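PDB 3NQP: SusD superfamily protein from Bacteroides fragilis NCTC 9343, which probably binds glycans at the outer membrane, as other SusD-family proteins do in capturing nutrients for uptake. Local coordinates for residues A[387-390]-A[391-394]; A[400-403]-A[404-408]; A[434-437]-A[438-441]; A[444-448]-A[449-453]; A[464-468]-A[469-473]. One frame throughout, in Å; residues are numbered along the deposited sequence.

Interaction 1. Residues A[387-390]-A[391-394]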
loop_
_atom_site.group_PDB
_atom_site.type_symbol
_atom_site.label_atom_id
_atom_site.label_comp_id
_atom_site.label_asym_id
_atom_site.label_seq_id
_atom_site.Cartn_x
_atom_site.Cartn_y
_atom_site.Cartn_z
ATOM N N LEU A 387 -11.710 -4.539 -6.002
ATOM C CA LEU A 387 -12.142 -3.156 -5.733
ATOM C C LEU A 387 -11.596 -2.179 -6.783
ATOM O O LEU A 387 -12.195 -1.139 -7.046
ATOM C CB LEU A 387 -11.824 -2.756 -4.287
ATOM C CG LEU A 387 -12.684 -3.573 -3.273
ATOM C CD1 LEU A 387 -12.164 -3.318 -1.891
ATOM C CD2 LEU A 387 -14.181 -3.255 -3.393
ATOM N N THR A 388 -10.473 -2.525 -7.390
ATOM C CA THR A 388 -9.920 -1.752 -8.488
ATOM C C THR A 388 -10.840 -1.894 -9.746
ATOM O O THR A 388 -11.130 -0.897 -10.433
ATOM C CB THR A 388 -8.407 -2.116 -8.750
ATOM O OG1 THR A 388 -7.639 -2.041 -7.524
ATOM C CG2 THR A 388 -7.791 -1.158 -9.747
ATOM N N LEU A 389 -11.317 -3.112 -10.026
ATOM C CA LEU A 389 -12.287 -3.358 -11.101
ATOM C C LEU A 389 -13.622 -2.715 -10.787
ATOM O O LEU A 389 -14.292 -2.232 -11.687
ATOM C CB LEU A 389 -12.458 -4.861 -11.331
ATOM C CG LEU A 389 -11.341 -5.519 -12.142
ATOM C CD1 LEU A 389 -11.368 -7.037 -12.062
ATOM C CD2 LEU A 389 -11.385 -5.058 -13.567
ATOM N N ALA A 390 -14.003 -2.660 -9.503
ATOM C CA ALA A 390 -15.200 -1.908 -9.117
ATOM C C ALA A 390 -15.085 -0.412 -9.501
ATOM O O ALA A 390 -16.053 0.210 -9.988
ATOM C CB ALA A 390 -15.491 -2.064 -7.631
ATOM N N GLU A 391 -13.915 0.170 -9.240
ATOM C CA GLU A 391 -13.682 1.563 -9.574
ATOM C C GLU A 391 -13.748 1.783 -11.097
ATOM O O GLU A 391 -14.350 2.746 -11.545
ATOM C CB GLU A 391 -12.349 2.033 -9.011
ATOM C CG GLU A 391 -12.086 3.513 -9.245
ATOM C CD GLU A 391 -10.871 3.995 -8.504
ATOM O OE1 GLU A 391 -10.542 3.345 -7.484
ATOM O OE2 GLU A 391 -10.268 5.010 -8.949
ATOM N N ILE A 392 -13.186 0.857 -11.882
ATOM C CA ILE A 392 -13.284 0.932 -13.354
ATOM C C ILE A 392 -14.768 0.859 -13.766
ATOM O O ILE A 392 -15.235 1.668 -14.587
ATOM C CB ILE A 392 -12.451 -0.178 -14.048
ATOM C CG1 ILE A 392 -10.939 0.078 -13.860
ATOM C CG2 ILE A 392 -12.808 -0.249 -15.526
ATOM C CD1 ILE A 392 -9.968 -1.164 -14.204
ATOM N N ALA A 393 -15.511 -0.079 -13.165
ATOM C CA ALA A 393 -16.942 -0.223 -13.399
ATOM C C ALA A 393 -17.688 1.098 -13.158
ATOM O O ALA A 393 -18.513 1.547 -13.977
ATOM C CB ALA A 393 -17.547 -1.381 -12.486
ATOM N N ASN A 394 -17.390 1.735 -12.041
ATOM C CA ASN A 394 -18.017 3.010 -11.743
ATOM C C ASN A 394 -17.726 4.029 -12.869
ATOM O O ASN A 394 -18.629 4.764 -13.256
ATOM C CB ASN A 394 -17.600 3.597 -10.381
ATOM C CG ASN A 394 -18.580 4.635 -9.885
ATOM O OD1 ASN A 394 -19.749 4.589 -10.260
ATOM N ND2 ASN A 394 -18.124 5.562 -9.022
HETATM O O HOH W 1 -10.476 1.030 -6.220
#
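Leu-389 and Ile-392 meet on the apolar flank of helix 382-396, CD2 of Leu-389 lying 4.2 Å from CD1 of Ile-392 where the two side chains slant across each other. This is the looser part of the contact. The tighter part lies against the backbone: CB of Ala-393 sits 3.3 Å from Ala-390 O, and CG1 of Ile-392 is 3.6 Å from Thr-388 O. Ile-392 gets there because its CG1 stands beside the backbone N (chi1 -69°), folding the side chain back over the preceding turn. Four i to i+4 bonds run through this turn; in the one from Ala-393 N to Leu-389 O, 2.9 Å long, the N-H points nearly straight at its acceptor. On the polar flank, itself buried, Glu-391 runs extended beyond CG, which stands anti to the backbone N. A water donates to its OE1 (2.6 Å) and to Leu-387 O (2.9 Å), a carbonyl that already accepts Glu-391 N from well above its plane. Arg-458 makes a salt bridge to OE1 and Lys-216 one to OE2. Leu-389 and Ile-392 pack on Leu-236 of helix 228-241. This turn thus joins an apolar face to a polar one, and the two cations would be expected to keep the Glu-391 carboxylate ionised.

Interaction 2. Residues A[400-403]-A[404-408]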
loop_
_atom_site.group_PDB
_atom_site.type_symbol
_atom_site.label_atom_id
_atom_site.label_comp_id
_atom_site.label_asym_id
_atom_site.label_seq_id
_atom_site.Cartn_x
_atom_site.Cartn_y
_atom_site.Cartn_z
ATOM N N ALA A 400 -24.095 -2.448 -11.847
ATOM C CA ALA A 400 -24.290 -3.826 -11.366
ATOM C C ALA A 400 -22.925 -4.427 -11.002
ATOM O O ALA A 400 -22.800 -5.070 -9.968
ATOM C CB ALA A 400 -24.992 -4.691 -12.417
ATOM N N ALA A 401 -21.889 -4.150 -11.788
ATOM C CA ALA A 401 -20.541 -4.696 -11.508
ATOM C C ALA A 401 -19.903 -4.022 -10.271
ATOM O O ALA A 401 -19.216 -4.688 -9.488
ATOM C CB ALA A 401 -19.569 -4.594 -12.757
ATOM N N VAL A 402 -20.155 -2.725 -10.068
ATOM C CA VAL A 402 -19.694 -2.039 -8.837
ATOM C C VAL A 402 -20.169 -2.812 -7.613
ATOM O O VAL A 402 -19.375 -3.196 -6.729
ATOM C CB VAL A 402 -20.184 -0.599 -8.739
ATOM C CG1 VAL A 402 -19.852 -0.050 -7.324
ATOM C CG2 VAL A 402 -19.541 0.275 -9.850
ATOM N N ALA A 403 -21.471 -3.053 -7.582
ATOM C CA ALA A 403 -22.123 -3.745 -6.480
ATOM C C ALA A 403 -21.615 -5.166 -6.329
ATOM O O ALA A 403 -21.440 -5.632 -5.222
ATOM C CB ALA A 403 -23.649 -3.758 -6.695
ATOM N N LYS A 404 -21.431 -5.863 -7.444
ATOM C CA LYS A 404 -20.931 -7.233 -7.429
ATOM C C LYS A 404 -19.607 -7.313 -6.704
ATOM O O LYS A 404 -19.399 -8.174 -5.865
ATOM C CB LYS A 404 -20.787 -7.787 -8.854
ATOM C CG LYS A 404 -20.189 -9.204 -9.005
ATOM C CD LYS A 404 -20.039 -9.598 -10.479
ATOM C CE LYS A 404 -18.872 -8.840 -11.165
ATOM N NZ LYS A 404 -18.822 -9.068 -12.639
ATOM N N TYR A 405 -18.672 -6.475 -7.094
ATOM C CA TYR A 405 -17.321 -6.572 -6.526
ATOM C C TYR A 405 -17.280 -6.135 -5.047
ATOM O O TYR A 405 -16.585 -6.742 -4.241
ATOM C CB TYR A 405 -16.376 -5.726 -7.350
ATOM C CG TYR A 405 -16.002 -6.383 -8.654
ATOM C CD1 TYR A 405 -15.361 -7.609 -8.666
ATOM C CD2 TYR A 405 -16.248 -5.774 -9.869
ATOM C CE1 TYR A 405 -14.961 -8.212 -9.877
ATOM C CE2 TYR A 405 -15.854 -6.381 -11.078
ATOM C CZ TYR A 405 -15.213 -7.598 -11.065
ATOM O OH TYR A 405 -14.836 -8.203 -12.260
ATOM N N ILE A 406 -18.009 -5.075 -4.694
ATOM C CA ILE A 406 -18.133 -4.684 -3.281
ATOM C C ILE A 406 -18.710 -5.815 -2.441
ATOM O O ILE A 406 -18.215 -6.103 -1.360
ATOM C CB ILE A 406 -19.002 -3.427 -3.084
ATOM C CG1 ILE A 406 -18.288 -2.190 -3.641
ATOM C CG2 ILE A 406 -19.337 -3.212 -1.577
ATOM C CD1 ILE A 406 -19.235 -0.930 -3.750
ATOM N N ASN A 407 -19.755 -6.451 -2.931
ATOM C CA ASN A 407 -20.389 -7.524 -2.175
ATOM C C ASN A 407 -19.564 -8.809 -2.085
ATOM O O ASN A 407 -19.684 -9.544 -1.101
ATOM C CB ASN A 407 -21.796 -7.798 -2.696
ATOM C CG ASN A 407 -22.777 -6.680 -2.338
ATOM O OD1 ASN A 407 -22.747 -6.149 -1.215
ATOM N ND2 ASN A 407 -23.660 -6.322 -3.291
ATOM N N LEU A 408 -18.745 -9.101 -3.088
ATOM C CA LEU A 408 -17.799 -10.192 -2.969
ATOM C C LEU A 408 -16.895 -9.965 -1.739
ATOM O O LEU A 408 -16.732 -10.851 -0.918
ATOM C CB LEU A 408 -16.902 -10.294 -4.210
ATOM C CG LEU A 408 -17.463 -11.113 -5.363
ATOM C CD1 LEU A 408 -16.596 -10.901 -6.645
ATOM C CD2 LEU A 408 -17.608 -12.605 -4.984
#
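Val-402 and Ile-406 make the closest apolar contact of this turn of helix 399-414: the two branches run abreast along one flank, with CG1 of Val-402 3.7 Å from CD1 of Ile-406. A second, looser apolar pair is Ala-401 CB and Tyr-405 CE2, 4.5 Å apart. Side chains also press on backbone oxygens. Tyr-405 CD2 comes within 3.2 Å of Ala-401 O, which meets the ring obliquely, and Ile-406 CG1 is 3.4 Å from Val-402 O. With its CG beside the backbone N (chi1 -72°), Asn-407 is folded back over Ala-403; its ND2, though 3.0 Å from Ala-403 O, is badly angled for a bond to it, while OD1 accepts the backbone N-H of Tyr-425. Lys-404 bends at its third torsion (73°), and this puts CE over one face of the Tyr-405 ring, toward its rim. The hydrogen bonds proper are four i to i+4 backbone bonds, of which Ile-406 N to Val-402 O is nearly straight at 172° and lies in the carbonyl plane. Tyr-405 packs on Leu-389 and Ala-390 of helix 382-396, whereas Ile-406 packs on Ala-437, Ile-438 and Glu-441 of helix 431-445, so the helix has a different neighbour for each of these side chains.

Interaction 3. Residues A[434-437]-A[438-441]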
loop_
_atom_site.group_PDB
_atom_site.type_symbol
_atom_site.label_atom_id
_atom_site.label_comp_id
_atom_site.label_asym_id
_atom_site.label_seq_id
_atom_site.Cartn_x
_atom_site.Cartn_y
_atom_site.Cartn_z
ATOM N N ASN A 434 -21.444 5.195 -5.261
ATOM C CA ASN A 434 -20.582 4.111 -5.671
ATOM C C ASN A 434 -19.110 4.383 -5.359
ATOM O O ASN A 434 -18.430 3.527 -4.795
ATOM C CB ASN A 434 -20.683 3.844 -7.169
ATOM C CG ASN A 434 -21.973 3.117 -7.578
ATOM O OD1 ASN A 434 -22.547 2.307 -6.824
ATOM N ND2 ASN A 434 -22.426 3.413 -8.784
ATOM N N GLU A 435 -18.586 5.540 -5.768
ATOM C CA GLU A 435 -17.158 5.866 -5.502
ATOM C C GLU A 435 -16.865 5.824 -4.004
ATOM O O GLU A 435 -15.868 5.246 -3.565
ATOM C CB GLU A 435 -16.804 7.245 -6.069
ATOM C CG GLU A 435 -15.346 7.459 -6.245
ATOM C CD GLU A 435 -14.825 6.963 -7.591
ATOM O OE1 GLU A 435 -15.424 6.042 -8.195
ATOM O OE2 GLU A 435 -13.806 7.501 -8.056
ATOM N N LEU A 436 -17.735 6.424 -3.191
ATOM C CA LEU A 436 -17.539 6.416 -1.741
ATOM C C LEU A 436 -17.663 5.027 -1.125
ATOM O O LEU A 436 -16.947 4.703 -0.179
ATOM C CB LEU A 436 -18.441 7.423 -1.046
ATOM C CG LEU A 436 -18.249 8.907 -1.429
ATOM C CD1 LEU A 436 -19.370 9.788 -0.859
ATOM C CD2 LEU A 436 -16.812 9.468 -1.035
ATOM N N ALA A 437 -18.575 4.228 -1.642
ATOM C CA ALA A 437 -18.730 2.842 -1.212
ATOM C C ALA A 437 -17.445 2.036 -1.486
ATOM O O ALA A 437 -17.061 1.188 -0.669
ATOM C CB ALA A 437 -19.975 2.189 -1.881
ATOM N N ILE A 438 -16.775 2.317 -2.598
ATOM C CA ILE A 438 -15.558 1.591 -2.997
ATOM C C ILE A 438 -14.436 2.070 -2.074
ATOM O O ILE A 438 -13.725 1.257 -1.484
ATOM C CB ILE A 438 -15.188 1.795 -4.485
ATOM C CG1 ILE A 438 -16.202 1.112 -5.428
ATOM C CG2 ILE A 438 -13.743 1.261 -4.790
ATOM C CD1 ILE A 438 -16.096 1.680 -6.928
ATOM N N LEU A 439 -14.329 3.386 -1.888
ATOM C CA LEU A 439 -13.329 3.935 -0.951
ATOM C C LEU A 439 -13.501 3.352 0.430
ATOM O O LEU A 439 -12.545 2.929 1.055
ATOM C CB LEU A 439 -13.384 5.476 -0.884
ATOM C CG LEU A 439 -12.591 6.202 0.248
ATOM C CD1 LEU A 439 -11.141 6.144 -0.018
ATOM C CD2 LEU A 439 -13.073 7.680 0.382
ATOM N N HIS A 440 -14.736 3.331 0.915
ATOM C CA HIS A 440 -14.967 2.929 2.302
ATOM C C HIS A 440 -14.763 1.422 2.480
ATOM O O HIS A 440 -14.402 0.999 3.539
ATOM C CB HIS A 440 -16.340 3.380 2.795
ATOM C CG HIS A 440 -16.462 4.870 2.972
ATOM N ND1 HIS A 440 -17.675 5.535 2.906
ATOM C CD2 HIS A 440 -15.519 5.825 3.168
ATOM C CE1 HIS A 440 -17.462 6.831 3.077
ATOM N NE2 HIS A 440 -16.168 7.034 3.248
ATOM N N GLU A 441 -14.947 0.641 1.409
ATOM C CA GLU A 441 -14.598 -0.771 1.448
ATOM C C GLU A 441 -13.080 -0.978 1.446
ATOM O O GLU A 441 -12.574 -1.816 2.150
ATOM C CB GLU A 441 -15.266 -1.522 0.286
ATOM C CG GLU A 441 -15.513 -3.012 0.594
ATOM C CD GLU A 441 -16.388 -3.240 1.785
ATOM O OE1 GLU A 441 -17.359 -2.476 1.962
ATOM O OE2 GLU A 441 -16.069 -4.154 2.560
HETATM O O HOH W 2 -18.215 -0.040 1.566
#
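From Asn-434 to Glu-441 the backbone is regular alpha-helix, with four i to i+4 bonds across the turn and a weak extra one from Ile-438 N to Glu-435 O, an oxygen that also accepts Leu-439 N at 2.9 Å. Leu-436 O is doubly engaged. It accepts His-440 N at 2.8 Å and stands over one face of the imidazole, 3.0 Å above its plane and offset toward the rim. The ring lies over that carbonyl because His-440 CG is beside the backbone N (chi1 -70°). Ile-438 folds back likewise, bringing CG1 to 3.3 Å from Asn-434 O, while Leu-436 and Leu-439 meet more loosely, CD2 to CD2 at 4.4 Å. At Ala-437 O a water bridges to the carboxylate: it donates to that oxygen at 2.8 Å and to Glu-441 OE1 at 2.6 Å. Glu-441 bends at chi2 (59°), and its carboxylate is gripped by salt bridges to Arg-333 and Arg-410. Within the fold, Ala-437 and Ile-438 pack on Ile-406 of helix 399-414, Leu-439 reaches Arg-452 and Asp-455 of helix 452-458, and Leu-436 touches Leu-468 in the loop after helix 452-458.

Interaction 4. Residues A[444-448]-A[449-453]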
loop_
_atom_site.group_PDB
_atom_site.type_symbol
_atom_site.label_atom_id
_atom_site.label_comp_id
_atom_site.label_asym_id
_atom_site.label_seq_id
_atom_site.Cartn_x
_atom_site.Cartn_y
_atom_site.Cartn_z
ATOM N N LYS A 444 -11.743 -0.195 4.952
ATOM C CA LYS A 444 -11.882 -1.329 5.850
ATOM C C LYS A 444 -10.987 -2.522 5.518
ATOM O O LYS A 444 -10.468 -3.196 6.439
ATOM C CB LYS A 444 -13.307 -1.800 5.876
ATOM C CG LYS A 444 -14.263 -0.884 6.577
ATOM C CD LYS A 444 -15.679 -1.437 6.380
ATOM C CE LYS A 444 -16.685 -0.427 6.836
ATOM N NZ LYS A 444 -18.040 -0.992 6.832
ATOM N N GLU A 445 -10.839 -2.806 4.215
ATOM C CA GLU A 445 -10.165 -4.024 3.749
ATOM C C GLU A 445 -8.638 -3.908 3.899
ATOM O O GLU A 445 -7.950 -4.899 4.196
ATOM C CB GLU A 445 -10.537 -4.313 2.290
ATOM C CG GLU A 445 -10.033 -5.602 1.664
ATOM C CD GLU A 445 -10.601 -6.864 2.332
ATOM O OE1 GLU A 445 -11.651 -6.789 2.986
ATOM O OE2 GLU A 445 -9.987 -7.916 2.193
ATOM N N PHE A 446 -8.125 -2.705 3.686
ATOM C CA PHE A 446 -6.693 -2.480 3.490
ATOM C C PHE A 446 -5.995 -1.580 4.539
ATOM O O PHE A 446 -5.020 -0.889 4.257
ATOM C CB PHE A 446 -6.481 -1.902 2.111
ATOM C CG PHE A 446 -6.885 -2.790 1.026
ATOM C CD1 PHE A 446 -6.235 -4.005 0.825
ATOM C CD2 PHE A 446 -7.930 -2.447 0.167
ATOM C CE1 PHE A 446 -6.638 -4.851 -0.184
ATOM C CE2 PHE A 446 -8.308 -3.296 -0.851
ATOM C CZ PHE A 446 -7.661 -4.503 -1.014
ATOM N N ILE A 447 -6.483 -1.631 5.755
ATOM C CA ILE A 447 -5.785 -1.024 6.891
ATOM C C ILE A 447 -4.359 -1.571 6.945
ATOM O O ILE A 447 -4.145 -2.780 6.964
ATOM C CB ILE A 447 -6.551 -1.261 8.217
ATOM C CG1 ILE A 447 -7.837 -0.400 8.227
ATOM C CG2 ILE A 447 -5.667 -0.878 9.443
ATOM C CD1 ILE A 447 -8.740 -0.603 9.400
ATOM N N GLN A 448 -3.393 -0.651 6.913
ATOM C CA GLN A 448 -1.995 -0.958 7.042
ATOM C C GLN A 448 -1.435 -1.626 5.777
ATOM O O GLN A 448 -0.424 -2.281 5.851
ATOM C CB GLN A 448 -1.724 -1.825 8.277
ATOM C CG GLN A 448 -0.330 -1.660 8.830
ATOM C CD GLN A 448 -0.061 -2.584 9.983
ATOM O OE1 GLN A 448 -0.046 -3.803 9.818
ATOM N NE2 GLN A 448 0.200 -2.000 11.163
ATOM N N GLU A 449 -2.132 -1.438 4.648
ATOM C CA GLU A 449 -1.776 -2.017 3.341
ATOM C C GLU A 449 -1.645 -0.931 2.253
ATOM O O GLU A 449 -1.565 -1.235 1.068
ATOM C CB GLU A 449 -2.779 -3.100 2.960
ATOM C CG GLU A 449 -2.602 -4.416 3.672
ATOM C CD GLU A 449 -3.588 -5.428 3.174
ATOM O OE1 GLU A 449 -4.752 -5.416 3.704
ATOM O OE2 GLU A 449 -3.217 -6.203 2.235
ATOM N N GLY A 450 -1.527 0.327 2.671
ATOM C CA GLY A 450 -0.917 1.357 1.830
ATOM C C GLY A 450 -1.761 1.895 0.677
ATOM O O GLY A 450 -1.221 2.264 -0.374
ATOM N N GLN A 451 -3.076 1.931 0.853
ATOM C CA GLN A 451 -3.937 2.404 -0.212
ATOM C C GLN A 451 -4.556 3.819 -0.067
ATOM O O GLN A 451 -4.796 4.514 -1.092
ATOM C CB GLN A 451 -5.072 1.420 -0.413
ATOM C CG GLN A 451 -4.633 -0.012 -0.755
ATOM C CD GLN A 451 -3.899 -0.097 -2.052
ATOM O OE1 GLN A 451 -4.423 0.246 -3.119
ATOM N NE2 GLN A 451 -2.634 -0.526 -1.977
ATOM N N ARG A 452 -4.871 4.217 1.158
ATOM C CA ARG A 452 -5.775 5.346 1.311
ATOM C C ARG A 452 -5.271 6.662 0.708
ATOM O O ARG A 452 -6.053 7.409 0.084
ATOM C CB ARG A 452 -6.208 5.587 2.756
ATOM C CG ARG A 452 -7.385 6.587 2.791
ATOM C CD ARG A 452 -8.093 6.635 4.154
ATOM N NE ARG A 452 -9.520 6.788 3.952
ATOM C CZ ARG A 452 -10.215 7.913 3.995
ATOM N NH1 ARG A 452 -9.673 9.068 4.373
ATOM N NH2 ARG A 452 -11.511 7.853 3.740
ATOM N N TRP A 453 -3.995 6.953 0.852
ATOM C CA TRP A 453 -3.486 8.219 0.271
ATOM C C TRP A 453 -3.701 8.165 -1.226
ATOM O O TRP A 453 -4.140 9.141 -1.837
ATOM C CB TRP A 453 -1.995 8.463 0.593
ATOM C CG TRP A 453 -1.408 9.704 -0.146
ATOM C CD1 TRP A 453 -0.383 9.706 -0.990
ATOM C CD2 TRP A 453 -1.897 11.053 -0.085
ATOM N NE1 TRP A 453 -0.170 10.978 -1.499
ATOM C CE2 TRP A 453 -1.079 11.827 -0.932
ATOM C CE3 TRP A 453 -2.921 11.682 0.625
ATOM C CZ2 TRP A 453 -1.269 13.172 -1.103
ATOM C CZ3 TRP A 453 -3.109 13.028 0.447
ATOM C CH2 TRP A 453 -2.275 13.758 -0.399
HETATM O O HOH W 3 -4.675 1.975 3.286
#
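Phe-446 and Glu-449 touch at the ring's rim: CD of Glu-449 sits at the edge, in the ring plane, and OE1 is 3.5 Å from Phe-446 CD1. Ring and carboxylate are turned 60° against each other. Two torsions bring them together. Phe-446 carries CG beside its backbone N (chi1 -63°), and Glu-449 does the same before running extended beyond CG, which carries the carboxylate back to the ring edge. Over the centre of one ring face lies CG of Glu-445, 3.7 Å above the plane. Gln-451 approaches the ring obliquely with its CG, which is 3.9 Å from Phe-446 CB; a bend at chi2 (-63°) then swings its amide round, where NE2 gives a weak but nearly straight bond to Glu-449 O and OE1 accepts from Lys-442. The backbone here is a type II beta turn from Phe-446 to Glu-449, which follows the end of helix 431-445 and starts the link into helix 452-458. Gln-448, at its third position, has positive phi, and the turn closes with Glu-449 N to Phe-446 O at 3.0 Å, the donor far out of the carbonyl plane. A water bridges the turn to the next residues, donating to the same Phe-446 O (3.0 Å) and accepting Gln-451 N (2.9 Å). Glu-449 OE1 stands 3.3 Å from Glu-445 O, two acceptors that would be expected to repel, but salt bridges to Lys-360 and Arg-381 hold that oxygen. Arg-381 also pairs with Glu-445, which has Arg-333 and Arg-412 as further partners.

Interaction 5. Residues A[464-468]-A[469-473]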
loop_
_atom_site.group_PDB
_atom_site.type_symbol
_atom_site.label_atom_id
_atom_site.label_comp_id
_atom_site.label_asym_id
_atom_site.label_seq_id
_atom_site.Cartn_x
_atom_site.Cartn_y
_atom_site.Cartn_z
ATOM N N GLY A 464 -15.238 12.472 -13.771
ATOM C CA GLY A 464 -14.507 13.614 -14.287
ATOM C C GLY A 464 -14.341 14.758 -13.308
ATOM O O GLY A 464 -13.868 15.813 -13.718
ATOM N N GLY A 465 -14.718 14.556 -12.029
ATOM C CA GLY A 465 -14.817 15.642 -11.081
ATOM C C GLY A 465 -13.646 15.776 -10.103
ATOM O O GLY A 465 -12.536 15.342 -10.382
ATOM N N THR A 466 -13.923 16.316 -8.914
ATOM C CA THR A 466 -12.853 16.693 -7.969
ATOM C C THR A 466 -12.230 15.492 -7.239
ATOM O O THR A 466 -12.964 14.646 -6.730
ATOM C CB THR A 466 -13.435 17.628 -6.916
ATOM O OG1 THR A 466 -14.184 18.632 -7.589
ATOM C CG2 THR A 466 -12.337 18.290 -6.069
ATOM N N PRO A 467 -10.889 15.431 -7.163
ATOM C CA PRO A 467 -10.271 14.392 -6.335
ATOM C C PRO A 467 -10.822 14.375 -4.916
ATOM O O PRO A 467 -11.084 15.456 -4.292
ATOM C CB PRO A 467 -8.801 14.774 -6.329
ATOM C CG PRO A 467 -8.592 15.424 -7.663
ATOM C CD PRO A 467 -9.888 16.165 -7.977
ATOM N N LEU A 468 -11.005 13.176 -4.386
ATOM C CA LEU A 468 -11.625 13.074 -3.061
ATOM C C LEU A 468 -10.764 13.671 -1.927
ATOM O O LEU A 468 -11.305 13.990 -0.892
ATOM C CB LEU A 468 -12.009 11.640 -2.729
ATOM C CG LEU A 468 -13.231 11.064 -3.433
ATOM C CD1 LEU A 468 -13.512 9.643 -2.877
ATOM C CD2 LEU A 468 -14.498 12.005 -3.397
ATOM N N VAL A 469 -9.447 13.808 -2.127
ATOM C CA VAL A 469 -8.572 14.456 -1.143
ATOM C C VAL A 469 -9.048 15.915 -0.878
ATOM O O VAL A 469 -8.870 16.443 0.231
ATOM C CB VAL A 469 -7.099 14.454 -1.600
ATOM C CG1 VAL A 469 -6.960 15.306 -2.873
ATOM C CG2 VAL A 469 -6.169 14.956 -0.505
ATOM N N PHE A 470 -9.691 16.544 -1.865
ATOM C CA PHE A 470 -10.239 17.911 -1.713
ATOM C C PHE A 470 -11.703 18.034 -1.254
ATOM O O PHE A 470 -12.228 19.167 -1.110
ATOM C CB PHE A 470 -10.126 18.668 -3.048
ATOM C CG PHE A 470 -8.705 18.860 -3.563
ATOM C CD1 PHE A 470 -7.715 19.434 -2.769
ATOM C CD2 PHE A 470 -8.391 18.549 -4.888
ATOM C CE1 PHE A 470 -6.415 19.660 -3.282
ATOM C CE2 PHE A 470 -7.099 18.786 -5.409
ATOM C CZ PHE A 470 -6.097 19.316 -4.573
ATOM N N CYS A 471 -12.352 16.900 -0.963
ATOM C CA CYS A 471 -13.770 16.884 -0.605
ATOM C C CYS A 471 -13.945 16.412 0.825
ATOM O O CYS A 471 -13.255 15.488 1.291
ATOM C CB CYS A 471 -14.553 15.949 -1.542
ATOM S SG CYS A 471 -14.344 16.320 -3.312
ATOM N N LYS A 472 -14.906 17.008 1.527
ATOM C CA LYS A 472 -15.211 16.582 2.889
ATOM C C LYS A 472 -15.627 15.099 2.922
ATOM O O LYS A 472 -15.391 14.401 3.916
ATOM C CB LYS A 472 -16.292 17.476 3.540
ATOM C CG LYS A 472 -17.666 17.468 2.866
ATOM C CD LYS A 472 -18.683 18.402 3.661
ATOM C CE LYS A 472 -20.108 18.292 3.117
ATOM N NZ LYS A 472 -20.195 18.475 1.613
ATOM N N GLU A 473 -16.210 14.624 1.821
ATOM C CA GLU A 473 -16.607 13.225 1.691
ATOM C C GLU A 473 -15.442 12.234 1.741
ATOM O O GLU A 473 -15.643 11.062 2.106
ATOM C CB GLU A 473 -17.424 12.988 0.406
ATOM C CG GLU A 473 -18.763 13.705 0.414
ATOM C CD GLU A 473 -18.696 15.125 -0.138
ATOM O OE1 GLU A 473 -17.611 15.707 -0.262
ATOM O OE2 GLU A 473 -19.750 15.671 -0.429
#
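Thr-466 and Cys-471 close over the Pro-467 carbonyl: the methyl CG2 of Thr-466 is 3.9 Å from Cys-471 SG, and the sulfur lies 3.5 Å from Pro-467 O. The same methyl is a bump at the edge of the Phe-470 ring, near its plane, and touches Phe-470 CB at 3.8 Å. With CG2 anti to the backbone N, the methyl is set against the ring edge, and the two side chains cross at about a right angle. Pro-467 runs alongside Phe-470 instead, its CB 4.1 Å from ring atom CD2, and that same CB also meets Val-469 CG1 at 4.0 Å. This valine methyl, set between backbone N and carbonyl carbon (chi1 64°), is the bump that sits over the centre of one ring face. The backbone is a short 3-10 turn in the loop after helix 452-458, marked by i to i+3 bonds from Phe-470 N to Pro-467 O and from Cys-471 N to Leu-468 O, the latter 3.1 Å long with its donor high above the carbonyl plane. The CB of Leu-468 points away from residues 469-473, though CD2 brushes Cys-471 SG at 4.3 Å as the side chain lodges against Leu-436 and Leu-439 of helix 431-445. Val-469 rests on Trp-453 and Leu-456 of helix 452-458.

How the interactions relate
The five contacts follow one another along the chain, all in the part that belongs to the SusD family. Interactions 1, 2 and 3 are single turns of helices 382-396, 399-414 and 431-445, with centres 9 to 11 Å apart, and each touches the other two; between interactions 1 and 3 the touch is partly polar, Asn-394 meeting Asn-434 and Glu-435. Interaction 4, its centre about 13 Å from that of interaction 3, leads from the same helix into helix 452-458 and touches interaction 1 where Phe-446 meets Leu-387. Interaction 5, in the loop beyond, touches interactions 3 and 4 but not 1 or 2. Helix 431-445 thus links all the others, consistent with the helical, TPR-related scaffold of SusD proteins.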